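Local coordinates for enoyl-acyl carrier protein reductase (Uncultured bacterium, PDB 6KIA), which probably catalyses the NADH-dependent reduction of enoyl-acyl carrier protein, a step of fatty acid synthesis, and is linked to triclosan resistance, at residues I5-V10 with L422-D427. Residues are numbered along the deposited sequence; the frame is centred on the assembly and turned at random.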
loop_
_atom_site.group_PDB
_atom_site.type_symbol
_atom_site.label_atom_id
_atom_site.label_comp_id
_atom_site.label_asym_id
_atom_site.label_seq_id
_atom_site.Cartn_x
_atom_site.Cartn_y
_atom_site.Cartn_z
ATOM N N ILE A 5 0.690 -5.254 16.401
ATOM C CA ILE A 5 1.647 -6.312 16.680
ATOM C C ILE A 5 2.990 -5.878 16.102
ATOM O O ILE A 5 3.253 -6.094 14.927
ATOM C CB ILE A 5 1.184 -7.644 16.038
ATOM C CG1 ILE A 5 -0.268 -7.935 16.448
ATOM C CG2 ILE A 5 2.159 -8.800 16.365
ATOM C CD1 ILE A 5 -0.933 -9.016 15.679
ATOM N N PRO A 6 3.835 -5.235 16.918
ATOM C CA PRO A 6 5.044 -4.614 16.374
ATOM C C PRO A 6 6.169 -5.599 16.098
ATOM O O PRO A 6 6.332 -6.590 16.808
ATOM C CB PRO A 6 5.460 -3.639 17.476
ATOM C CG PRO A 6 4.996 -4.301 18.731
ATOM C CD PRO A 6 3.710 -5.030 18.373
ATOM N N LEU A 7 6.910 -5.324 15.029
ATOM C CA LEU A 7 8.236 -5.871 14.827
ATOM C C LEU A 7 9.239 -4.887 15.426
ATOM O O LEU A 7 9.311 -3.725 15.001
ATOM C CB LEU A 7 8.523 -6.092 13.334
ATOM C CG LEU A 7 9.881 -6.751 13.133
ATOM C CD1 LEU A 7 9.814 -8.142 13.715
ATOM C CD2 LEU A 7 10.260 -6.779 11.674
ATOM N N ARG A 8 9.994 -5.320 16.434
ATOM C CA ARG A 8 10.904 -4.410 17.121
ATOM C C ARG A 8 12.364 -4.593 16.726
ATOM O O ARG A 8 13.135 -3.626 16.688
ATOM C CB ARG A 8 10.766 -4.582 18.637
ATOM C CG ARG A 8 9.390 -4.210 19.194
ATOM C CD ARG A 8 9.141 -2.699 19.136
ATOM N NE ARG A 8 7.946 -2.338 19.903
ATOM C CZ ARG A 8 7.117 -1.342 19.588
ATOM N NH1 ARG A 8 7.347 -0.585 18.525
ATOM N NH2 ARG A 8 6.053 -1.096 20.338
ATOM N N ASP A 9 12.741 -5.840 16.468
ATOM C CA ASP A 9 14.133 -6.179 16.180
ATOM C C ASP A 9 14.396 -6.337 14.684
ATOM O O ASP A 9 13.566 -6.861 13.934
ATOM C CB ASP A 9 14.538 -7.463 16.914
ATOM C CG ASP A 9 14.487 -7.318 18.418
ATOM O OD1 ASP A 9 14.664 -6.182 18.922
ATOM O OD2 ASP A 9 14.259 -8.339 19.100
ATOM N N VAL A 10 15.558 -5.859 14.267
ATOM C CA VAL A 10 15.989 -6.010 12.891
ATOM C C VAL A 10 16.293 -7.479 12.589
ATOM O O VAL A 10 17.148 -8.095 13.246
ATOM C CB VAL A 10 17.225 -5.134 12.605
ATOM C CG1 VAL A 10 17.769 -5.439 11.217
ATOM C CG2 VAL A 10 16.870 -3.644 12.760
ATOM N N LEU A 422 2.335 -8.078 10.968
ATOM C CA LEU A 422 3.408 -7.400 11.670
ATOM C C LEU A 422 3.452 -5.930 11.288
ATOM O O LEU A 422 3.393 -5.592 10.103
ATOM C CB LEU A 422 4.761 -8.041 11.358
ATOM C CG LEU A 422 4.924 -9.507 11.770
ATOM C CD1 LEU A 422 6.237 -10.069 11.221
ATOM C CD2 LEU A 422 4.880 -9.575 13.298
ATOM N N TRP A 423 3.564 -5.069 12.285
ATOM C CA TRP A 423 3.737 -3.641 12.024
ATOM C C TRP A 423 5.219 -3.281 11.909
ATOM O O TRP A 423 6.033 -3.634 12.786
ATOM C CB TRP A 423 3.092 -2.798 13.132
ATOM C CG TRP A 423 1.652 -2.406 12.974
ATOM C CD1 TRP A 423 1.170 -1.153 12.694
ATOM C CD2 TRP A 423 0.498 -3.247 13.142
ATOM N NE1 TRP A 423 -0.196 -1.161 12.697
ATOM C CE2 TRP A 423 -0.644 -2.435 12.939
ATOM C CE3 TRP A 423 0.318 -4.602 13.424
ATOM C CZ2 TRP A 423 -1.946 -2.936 13.024
ATOM C CZ3 TRP A 423 -0.993 -5.097 13.520
ATOM C CH2 TRP A 423 -2.098 -4.271 13.316
ATOM N N LEU A 424 5.554 -2.541 10.850
ATOM C CA LEU A 424 6.863 -1.919 10.702
ATOM C C LEU A 424 6.677 -0.434 10.984
ATOM O O LEU A 424 6.237 0.309 10.107
ATOM C CB LEU A 424 7.413 -2.137 9.285
ATOM C CG LEU A 424 7.443 -3.602 8.821
ATOM C CD1 LEU A 424 8.040 -3.690 7.428
ATOM C CD2 LEU A 424 8.280 -4.427 9.808
ATOM N N SER A 425 6.936 0.001 12.217
ATOM C CA SER A 425 6.750 1.421 12.552
ATOM C C SER A 425 8.073 2.187 12.468
ATOM O O SER A 425 9.088 1.613 12.068
ATOM C CB SER A 425 6.098 1.552 13.935
ATOM O OG SER A 425 4.756 1.071 13.852
ATOM N N HIS A 426 8.079 3.478 12.835
ATOM C CA HIS A 426 9.265 4.288 12.650
ATOM C C HIS A 426 10.464 3.791 13.434
ATOM O O HIS A 426 11.591 4.043 13.032
ATOM C CB HIS A 426 9.011 5.750 13.048
ATOM C CG HIS A 426 8.161 6.488 12.072
ATOM N ND1 HIS A 426 7.939 7.854 12.154
ATOM C CD2 HIS A 426 7.476 6.066 10.982
ATOM C CE1 HIS A 426 7.145 8.227 11.169
ATOM N NE2 HIS A 426 6.850 7.161 10.434
ATOM N N ASP A 427 10.208 3.129 14.560
ATOM C CA ASP A 427 11.306 2.671 15.402
ATOM C C ASP A 427 12.180 1.639 14.680
ATOM O O ASP A 427 13.395 1.847 14.498
ATOM C CB ASP A 427 10.790 2.117 16.751
ATOM C CG ASP A 427 9.861 0.918 16.616
ATOM O OD1 ASP A 427 9.061 0.818 15.652
ATOM O OD2 ASP A 427 9.950 0.037 17.497
HETATM O O HOH W 1 7.649 -1.465 14.700
HETATM O O HOH W 2 12.363 -0.995 17.199
#
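Trp423 N donates to Ile5 O (2.9 Å) and Leu7 N to Trp423 O (2.9 Å), a single parallel bridge centred on Pro6 and Trp423, where residues 5-7 lie beside the end of strand 421-423, whose other edge bonds to strand 283-287 of the Rossmann-type sheet. Ile5 crosses the Trp423 indole at about a right angle, CB lying 4.1 Å from Trp423 CE3; the ring's NE1 is held by His242 O. Leu7 has CG anti to its own N (chi1 -176°), which lays it alongside Leu424, the two pointing the same way with CD2 to CD2 at 3.6 Å. Bent at chi2, the Arg8 chain doubles back so that Pro6 CB sits over one guanidinium face, and NH1 forms a salt bridge with Asp427 OD2 at 2.9 Å. The donor stands above the carboxylate plane, the guanidinium and carboxylate planes lie 77° apart, and the N-H...O angle is only 140°; NH1 also pairs with Glu245. Water 1 accepts from Ser425 N and can donate to Leu7 O or Asp427 OD1, not necessarily both at once; water 2 links Arg8 O to Asp427 OD2. Gripped at OD2 by Arg8 and water 2, and perhaps at OD1 by water 1, buried Asp427 is probably stabilised as an anion, coupling the N-terminal segment to helix 426-436.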